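Local coordinates for protein demethyldecarbamoylnovobiocin O-methyltransferase (Streptomyces caeruleus, PDB 2WK1) that transfers a methyl group from S-adenosyl-L-methionine to the 4-hydroxyl of the noviose sugar in the penultimate step of novobiocin biosynthesis, at residues G108-T113 and R136-A141; V212-G217 and Y239-D244. One frame throughout, in Å; residues are numbered along the deposited sequence.

Contact 1 of 2, residues G108-T113 and R136-A141; sequences GDLVET and RTVWVA. With SAH (S-adenosyl-L-homocysteine), chain B.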
loop_
_atom_site.group_PDB
_atom_site.type_symbol
_atom_site.label_atom_id
_atom_site.label_comp_id
_atom_site.label_asym_id
_atom_site.label_seq_id
_atom_site.Cartn_x
_atom_site.Cartn_y
_atom_site.Cartn_z
ATOM N N GLY A 108 -0.414 4.470 28.422
ATOM C CA GLY A 108 -1.723 3.995 28.037
ATOM C C GLY A 108 -1.800 3.276 26.705
ATOM O O GLY A 108 -0.898 3.354 25.859
ATOM N N ASP A 109 -2.926 2.580 26.552
ATOM C CA ASP A 109 -3.248 1.907 25.317
ATOM C C ASP A 109 -3.875 2.888 24.321
ATOM O O ASP A 109 -4.092 4.080 24.608
ATOM C CB ASP A 109 -4.157 0.732 25.607
ATOM C CG ASP A 109 -3.438 -0.421 26.310
ATOM O OD1 ASP A 109 -2.175 -0.508 26.231
ATOM O OD2 ASP A 109 -4.173 -1.242 26.920
ATOM N N LEU A 110 -4.134 2.380 23.119
ATOM C CA LEU A 110 -4.743 3.152 22.056
ATOM C C LEU A 110 -6.093 2.494 21.752
ATOM O O LEU A 110 -6.179 1.261 21.768
ATOM C CB LEU A 110 -3.860 3.101 20.804
ATOM C CG LEU A 110 -2.389 3.477 20.979
ATOM C CD1 LEU A 110 -1.657 3.344 19.651
ATOM C CD2 LEU A 110 -2.235 4.857 21.577
ATOM N N VAL A 111 -7.133 3.270 21.478
ATOM C CA VAL A 111 -8.427 2.706 21.128
ATOM C C VAL A 111 -9.120 3.499 20.062
ATOM O O VAL A 111 -9.017 4.726 20.053
ATOM C CB VAL A 111 -9.325 2.584 22.376
ATOM C CG1 VAL A 111 -9.626 3.932 22.987
ATOM C CG2 VAL A 111 -10.623 1.817 22.051
ATOM N N GLU A 112 -9.827 2.814 19.174
ATOM C CA GLU A 112 -10.807 3.429 18.312
ATOM C C GLU A 112 -12.158 2.815 18.566
ATOM O O GLU A 112 -12.293 1.584 18.606
ATOM C CB GLU A 112 -10.475 3.264 16.836
ATOM C CG GLU A 112 -11.372 4.204 16.014
ATOM C CD GLU A 112 -11.134 4.179 14.518
ATOM O OE1 GLU A 112 -10.912 3.073 14.013
ATOM O OE2 GLU A 112 -11.190 5.265 13.858
ATOM N N THR A 113 -13.142 3.671 18.804
ATOM C CA THR A 113 -14.528 3.283 18.938
ATOM C C THR A 113 -15.262 3.594 17.649
ATOM O O THR A 113 -15.606 4.735 17.384
ATOM C CB THR A 113 -15.208 3.926 20.172
ATOM O OG1 THR A 113 -15.094 5.346 20.116
ATOM C CG2 THR A 113 -14.583 3.446 21.442
ATOM N N ARG A 136 2.179 -1.560 24.599
ATOM C CA ARG A 136 0.866 -0.930 24.404
ATOM C C ARG A 136 0.021 -1.803 23.490
ATOM O O ARG A 136 0.542 -2.458 22.592
ATOM C CB ARG A 136 0.982 0.472 23.811
ATOM C CG ARG A 136 1.813 1.426 24.632
ATOM C CD ARG A 136 1.970 2.709 23.906
ATOM N NE ARG A 136 2.900 3.644 24.495
ATOM C CZ ARG A 136 2.575 4.720 25.194
ATOM N NH1 ARG A 136 1.320 5.004 25.505
ATOM N NH2 ARG A 136 3.548 5.525 25.600
ATOM N N THR A 137 -1.283 -1.797 23.738
ATOM C CA THR A 137 -2.260 -2.516 22.953
ATOM C C THR A 137 -3.137 -1.533 22.180
ATOM O O THR A 137 -3.429 -0.434 22.659
ATOM C CB THR A 137 -3.134 -3.387 23.883
ATOM O OG1 THR A 137 -2.293 -4.368 24.517
ATOM C CG2 THR A 137 -4.294 -4.075 23.179
ATOM N N VAL A 138 -3.514 -1.936 20.977
ATOM C CA VAL A 138 -4.545 -1.280 20.186
ATOM C C VAL A 138 -5.867 -2.034 20.360
ATOM O O VAL A 138 -5.936 -3.225 20.034
ATOM C CB VAL A 138 -4.175 -1.236 18.692
ATOM C CG1 VAL A 138 -5.273 -0.533 17.887
ATOM C CG2 VAL A 138 -2.825 -0.544 18.497
ATOM N N TRP A 139 -6.879 -1.345 20.883
ATOM C CA TRP A 139 -8.214 -1.859 21.090
ATOM C C TRP A 139 -9.136 -1.431 19.963
ATOM O O TRP A 139 -9.229 -0.253 19.617
ATOM C CB TRP A 139 -8.770 -1.394 22.419
ATOM C CG TRP A 139 -7.999 -1.861 23.619
ATOM C CD1 TRP A 139 -6.927 -1.252 24.180
ATOM C CD2 TRP A 139 -8.231 -3.054 24.382
ATOM N NE1 TRP A 139 -6.480 -1.968 25.258
ATOM C CE2 TRP A 139 -7.260 -3.077 25.406
ATOM C CE3 TRP A 139 -9.171 -4.074 24.319
ATOM C CZ2 TRP A 139 -7.200 -4.093 26.352
ATOM C CZ3 TRP A 139 -9.098 -5.100 25.270
ATOM C CH2 TRP A 139 -8.133 -5.090 26.256
ATOM N N VAL A 140 -9.783 -2.423 19.369
ATOM C CA VAL A 140 -10.605 -2.285 18.178
ATOM C C VAL A 140 -12.050 -2.518 18.580
ATOM O O VAL A 140 -12.476 -3.666 18.749
ATOM C CB VAL A 140 -10.154 -3.281 17.080
ATOM C CG1 VAL A 140 -10.953 -3.109 15.806
ATOM C CG2 VAL A 140 -8.654 -3.176 16.803
ATOM N N ALA A 141 -12.796 -1.439 18.829
ATOM C CA ALA A 141 -14.145 -1.508 19.392
ATOM C C ALA A 141 -15.204 -1.199 18.348
ATOM O O ALA A 141 -15.208 -0.107 17.759
ATOM C CB ALA A 141 -14.284 -0.582 20.586
HETATM N N SAH B . -13.024 4.857 11.889
HETATM C CA SAH B . -13.512 4.178 10.641
HETATM C CB SAH B . -14.924 4.657 10.301
HETATM C CG SAH B . -15.970 4.270 11.338
HETATM S SD SAH B . -17.606 4.131 10.605
HETATM C C SAH B . -12.511 4.331 9.529
HETATM O O SAH B . -12.871 4.216 8.351
HETATM O OXT SAH B . -11.329 4.474 9.811
HETATM C "C5'" SAH B . -18.644 4.027 12.075
HETATM C "C4'" SAH B . -18.451 2.701 12.842
HETATM O "O4'" SAH B . -19.045 2.849 14.155
HETATM C "C3'" SAH B . -19.078 1.473 12.182
HETATM O "O3'" SAH B . -18.117 0.421 11.980
HETATM C "C2'" SAH B . -20.186 1.074 13.179
HETATM O "O2'" SAH B . -20.452 -0.328 13.260
HETATM C "C1'" SAH B . -19.660 1.608 14.516
HETATM N N9 SAH B . -20.651 1.959 15.537
HETATM C C8 SAH B . -21.351 3.122 15.577
HETATM N N7 SAH B . -22.083 3.198 16.716
HETATM C C5 SAH B . -21.818 2.071 17.421
HETATM C C6 SAH B . -22.204 1.555 18.711
HETATM N N6 SAH B . -23.049 2.231 19.471
HETATM N N1 SAH B . -21.688 0.385 19.103
HETATM C C2 SAH B . -20.795 -0.289 18.355
HETATM N N3 SAH B . -20.380 0.109 17.148
HETATM C C4 SAH B . -20.851 1.283 16.678
HETATM O O HOH W 1 -1.702 -3.270 26.994
#
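The carboxylate of Asp109 bridges two N-H groups of segment 136-141, one from the residue just before the strand and one from the indole of Trp139, and shows how one side chain can tie the start of a parallel strand pair. Its OD2 accepts the indole N-H of Trp139, NE1 to OD2 2.9 Å, in a bond that is almost straight (178°) and lies in the ring plane, although it reaches the oxygen from above the carboxylate plane. The other oxygen, OD1, takes the backbone N of Thr137 at 2.9 Å, again from above that plane. A water joins OD1 to Thr137 OG1, so the carboxylate is gripped by backbone, ring and solvent together. With CG beside its own backbone N (chi1 -71°), Asp109 lies alongside Thr137 and points the same way. Thr137 CG2 sits over one face of the indole, near its rim, and Val111 CG2 packs on Trp139 CB at 3.7 Å.

Just before the strand, the extended Arg136 chain brings NH1 to an in-plane lone pair of Gly108 O (2.8 Å); NH1 also bonds Val106 O. From Leu110 onward the backbones follow the regular parallel pattern, Leu110 N to Thr137 O and Trp139 N to Leu110 O, then Glu112 N to Trp139 O and Ala141 N to Glu112 O.

These are the two strands of a beta-alpha-beta unit, joined through helix 119-130, part of the Rossmann-like fold of class I methyltransferases. On the face of Leu110, Val138 and Val140, Glu112 reaches the ligand end of the strand; its OE2 lies 2.7 Å from the amino N of S-adenosyl-L-homocysteine and is salt-bridged to Arg214. Neutralised in part by that arginine, the buried carboxylate would probably still favour the charged form of the ligand's amino group.

Contact 2 of 2, residues V212-G217 and Y239-D244; sequences VLRMDG and YVIVDD. With SAH (S-adenosyl-L-homocysteine), chain B; EDO (1,2-ethanediol), chain F.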
loop_
_atom_site.group_PDB
_atom_site.type_symbol
_atom_site.label_atom_id
_atom_site.label_comp_id
_atom_site.label_asym_id
_atom_site.label_seq_id
_atom_site.Cartn_x
_atom_site.Cartn_y
_atom_site.Cartn_z
ATOM N N VAL A 212 -4.458 7.412 23.741
ATOM C CA VAL A 212 -5.237 8.010 22.647
ATOM C C VAL A 212 -6.595 7.334 22.614
ATOM O O VAL A 212 -6.677 6.110 22.547
ATOM C CB VAL A 212 -4.544 7.890 21.264
ATOM C CG1 VAL A 212 -5.432 8.517 20.182
ATOM C CG2 VAL A 212 -3.143 8.531 21.264
ATOM N N LEU A 213 -7.646 8.144 22.642
ATOM C CA LEU A 213 -9.034 7.715 22.482
ATOM C C LEU A 213 -9.553 8.336 21.204
ATOM O O LEU A 213 -9.719 9.529 21.161
ATOM C CB LEU A 213 -9.845 8.199 23.667
ATOM C CG LEU A 213 -11.365 8.113 23.630
ATOM C CD1 LEU A 213 -11.815 6.689 23.276
ATOM C CD2 LEU A 213 -11.971 8.636 24.947
ATOM N N ARG A 214 -9.770 7.532 20.163
ATOM C CA ARG A 214 -10.313 8.023 18.883
ATOM C C ARG A 214 -11.764 7.582 18.787
ATOM O O ARG A 214 -12.062 6.409 18.906
ATOM C CB ARG A 214 -9.510 7.554 17.688
ATOM C CG ARG A 214 -10.016 8.199 16.398
ATOM C CD ARG A 214 -9.170 7.866 15.159
ATOM N NE ARG A 214 -9.348 8.918 14.176
ATOM C CZ ARG A 214 -10.450 9.078 13.445
ATOM N NH1 ARG A 214 -11.356 8.116 13.390
ATOM N NH2 ARG A 214 -10.616 10.178 12.750
ATOM N N MET A 215 -12.655 8.539 18.613
ATOM C CA MET A 215 -14.090 8.309 18.596
ATOM C C MET A 215 -14.621 8.512 17.196
ATOM O O MET A 215 -14.453 9.600 16.621
ATOM C CB MET A 215 -14.779 9.254 19.577
ATOM C CG MET A 215 -14.192 9.211 20.990
ATOM S SD MET A 215 -15.248 10.011 22.178
ATOM C CE MET A 215 -15.340 11.604 21.454
ATOM N N ASP A 216 -15.291 7.507 16.650
ATOM C CA ASP A 216 -15.841 7.569 15.301
ATOM C C ASP A 216 -17.090 6.700 15.234
ATOM O O ASP A 216 -17.190 5.790 14.390
ATOM C CB ASP A 216 -14.787 7.072 14.308
ATOM C CG ASP A 216 -15.047 7.508 12.861
ATOM O OD1 ASP A 216 -16.172 7.960 12.529
ATOM O OD2 ASP A 216 -14.095 7.390 12.041
ATOM N N GLY A 217 -18.037 6.988 16.108
ATOM C CA GLY A 217 -19.259 6.198 16.223
ATOM C C GLY A 217 -20.522 6.821 15.671
ATOM O O GLY A 217 -21.596 6.260 15.848
ATOM N N TYR A 239 -4.647 12.111 24.295
ATOM C CA TYR A 239 -5.480 12.772 23.315
ATOM C C TYR A 239 -6.819 12.116 23.136
ATOM O O TYR A 239 -6.918 10.888 23.174
ATOM C CB TYR A 239 -4.774 12.773 21.954
ATOM C CG TYR A 239 -3.515 13.595 21.906
ATOM C CD1 TYR A 239 -3.551 14.953 21.635
ATOM C CD2 TYR A 239 -2.277 13.027 22.119
ATOM C CE1 TYR A 239 -2.375 15.705 21.607
ATOM C CE2 TYR A 239 -1.116 13.772 22.105
ATOM C CZ TYR A 239 -1.162 15.106 21.814
ATOM O OH TYR A 239 -0.011 15.895 21.773
ATOM N N VAL A 240 -7.832 12.941 22.914
ATOM C CA VAL A 240 -9.148 12.520 22.469
ATOM C C VAL A 240 -9.387 13.088 21.100
ATOM O O VAL A 240 -9.292 14.304 20.897
ATOM C CB VAL A 240 -10.257 12.965 23.413
ATOM C CG1 VAL A 240 -11.620 12.505 22.897
ATOM C CG2 VAL A 240 -9.970 12.484 24.852
ATOM N N ILE A 241 -9.651 12.213 20.144
ATOM C CA ILE A 241 -9.897 12.595 18.756
ATOM C C ILE A 241 -11.388 12.361 18.440
ATOM O O ILE A 241 -11.891 11.276 18.700
ATOM C CB ILE A 241 -9.022 11.791 17.777
ATOM C CG1 ILE A 241 -7.518 11.991 18.040
ATOM C CG2 ILE A 241 -9.423 12.084 16.340
ATOM C CD1 ILE A 241 -6.634 10.949 17.404
ATOM N N VAL A 242 -12.049 13.360 17.879
ATOM C CA VAL A 242 -13.456 13.285 17.501
ATOM C C VAL A 242 -13.500 13.346 15.982
ATOM O O VAL A 242 -13.220 14.400 15.378
ATOM C CB VAL A 242 -14.262 14.465 18.078
ATOM C CG1 VAL A 242 -15.700 14.302 17.758
ATOM C CG2 VAL A 242 -14.013 14.632 19.589
ATOM N N ASP A 243 -13.875 12.248 15.346
ATOM C CA ASP A 243 -13.812 12.150 13.905
ATOM C C ASP A 243 -14.723 13.129 13.189
ATOM O O ASP A 243 -14.325 13.723 12.182
ATOM C CB ASP A 243 -14.173 10.731 13.457
ATOM C CG ASP A 243 -14.136 10.586 11.949
ATOM O OD1 ASP A 243 -12.997 10.444 11.425
ATOM O OD2 ASP A 243 -15.218 10.663 11.305
ATOM N N ASP A 244 -15.950 13.234 13.684
ATOM C CA ASP A 244 -17.079 13.864 12.967
ATOM C C ASP A 244 -17.677 14.820 13.974
ATOM O O ASP A 244 -18.564 14.455 14.737
ATOM C CB ASP A 244 -18.108 12.774 12.559
ATOM C CG ASP A 244 -19.103 13.207 11.466
ATOM O OD1 ASP A 244 -19.041 14.330 10.955
ATOM O OD2 ASP A 244 -19.953 12.357 11.100
HETATM N N SAH B . -13.024 4.857 11.889
HETATM C CA SAH B . -13.512 4.178 10.641
HETATM C CB SAH B . -14.924 4.657 10.301
HETATM C CG SAH B . -15.970 4.270 11.338
HETATM S SD SAH B . -17.606 4.131 10.605
HETATM C C SAH B . -12.511 4.331 9.529
HETATM O O SAH B . -12.871 4.216 8.351
HETATM O OXT SAH B . -11.329 4.474 9.811
HETATM C "C5'" SAH B . -18.644 4.027 12.075
HETATM C "C4'" SAH B . -18.451 2.701 12.842
HETATM O "O4'" SAH B . -19.045 2.849 14.155
HETATM C "C3'" SAH B . -19.078 1.473 12.182
HETATM O "O3'" SAH B . -18.117 0.421 11.980
HETATM C "C2'" SAH B . -20.186 1.074 13.179
HETATM O "O2'" SAH B . -20.452 -0.328 13.260
HETATM C "C1'" SAH B . -19.660 1.608 14.516
HETATM N N9 SAH B . -20.651 1.959 15.537
HETATM C C8 SAH B . -21.351 3.122 15.577
HETATM N N7 SAH B . -22.083 3.198 16.716
HETATM C C5 SAH B . -21.818 2.071 17.421
HETATM C C6 SAH B . -22.204 1.555 18.711
HETATM N N6 SAH B . -23.049 2.231 19.471
HETATM N N1 SAH B . -21.688 0.385 19.103
HETATM C C2 SAH B . -20.795 -0.289 18.355
HETATM N N3 SAH B . -20.380 0.109 17.148
HETATM C C4 SAH B . -20.851 1.283 16.678
HETATM C C1 EDO F . -17.450 10.487 17.873
HETATM O O1 EDO F . -18.082 9.178 18.134
HETATM C C2 EDO F . -18.084 11.333 16.752
HETATM O O2 EDO F . -17.287 11.238 15.546
HETATM O O HOH W 2 -15.293 8.559 9.576
#
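Two side chains grip OD1 of Asp243: Arg214, whose NH2 lies 2.7 Å away in a nearly straight salt bridge (172°), and Arg90 of helix 87-103. The Arg214 bond lies in the guanidinium plane and uses the anti lone pair of OD1, while the two flat groups stand 73° apart. Through NH1 the same guanidinium edge holds Asp216 OD2 at 3.1 Å. The Arg214 chain, extended from CG to NE, carries the charge past Ile241, whose CG2 rests against Arg214 NE at 3.8 Å.

The carboxylates of Asp216 and Asp243 are stacked, their planes nearly parallel, with Asp216 OD1 only 3.1 Å from Asp243 OD2. Such closeness of like charges is probably made tolerable by the arginines and by a water within hydrogen-bonding distance of Asp216 OD2 and Asp243 OD2. The aspartates, with Asp244, are predicted to bind magnesium, consistent with a carboxylate cluster gathered for a cation. Asp216 also serves the cofactor side: its OD2 accepts the amino N of S-adenosyl-L-homocysteine at 2.8 Å.

All this sits where two parallel strands of the Rossmann-like methyltransferase sheet give way to loops at their C-terminal ends, the usual place for a ligand site in this fold. Behind it runs ordinary pairing, from Leu213 N to Tyr239 O, through Ile241 N to Leu213 O and Met215 N to Ile241 O, up to Asp243 N on Met215 O. On the sheet face opposite Arg214, the Met215 chain bends at its last torsion (chi3 -58°) and lays CE against Val242 CG2 at 3.8 Å and, farther back, Val240 CG1. Beyond the strand ends, an ethanediol, probably from the crystallisation liquor, accepts Gly217 N and Asp244 N.

Both contacts are buried parallel pairings of one sheet, in which strands 109-113 and 210-215 are themselves neighbours; all ten touching residues of contact 2 are buried, against eight of twelve in contact 1. They differ in where polarity gathers. Contact 1 has its carboxylate-indole network at the strand starts, far from the ligand, and reaches the bound S-adenosyl-L-homocysteine through Glu112. Contact 2 is largely apolar along its strands and concentrates its charge at the C-terminal end. There the two meet: Arg214 NH1 pairs with Glu112 OE2 at 2.9 Å, and Thr113 O probably accepts Asp216 N. Farther back along the strands, Val111 packs on Leu213.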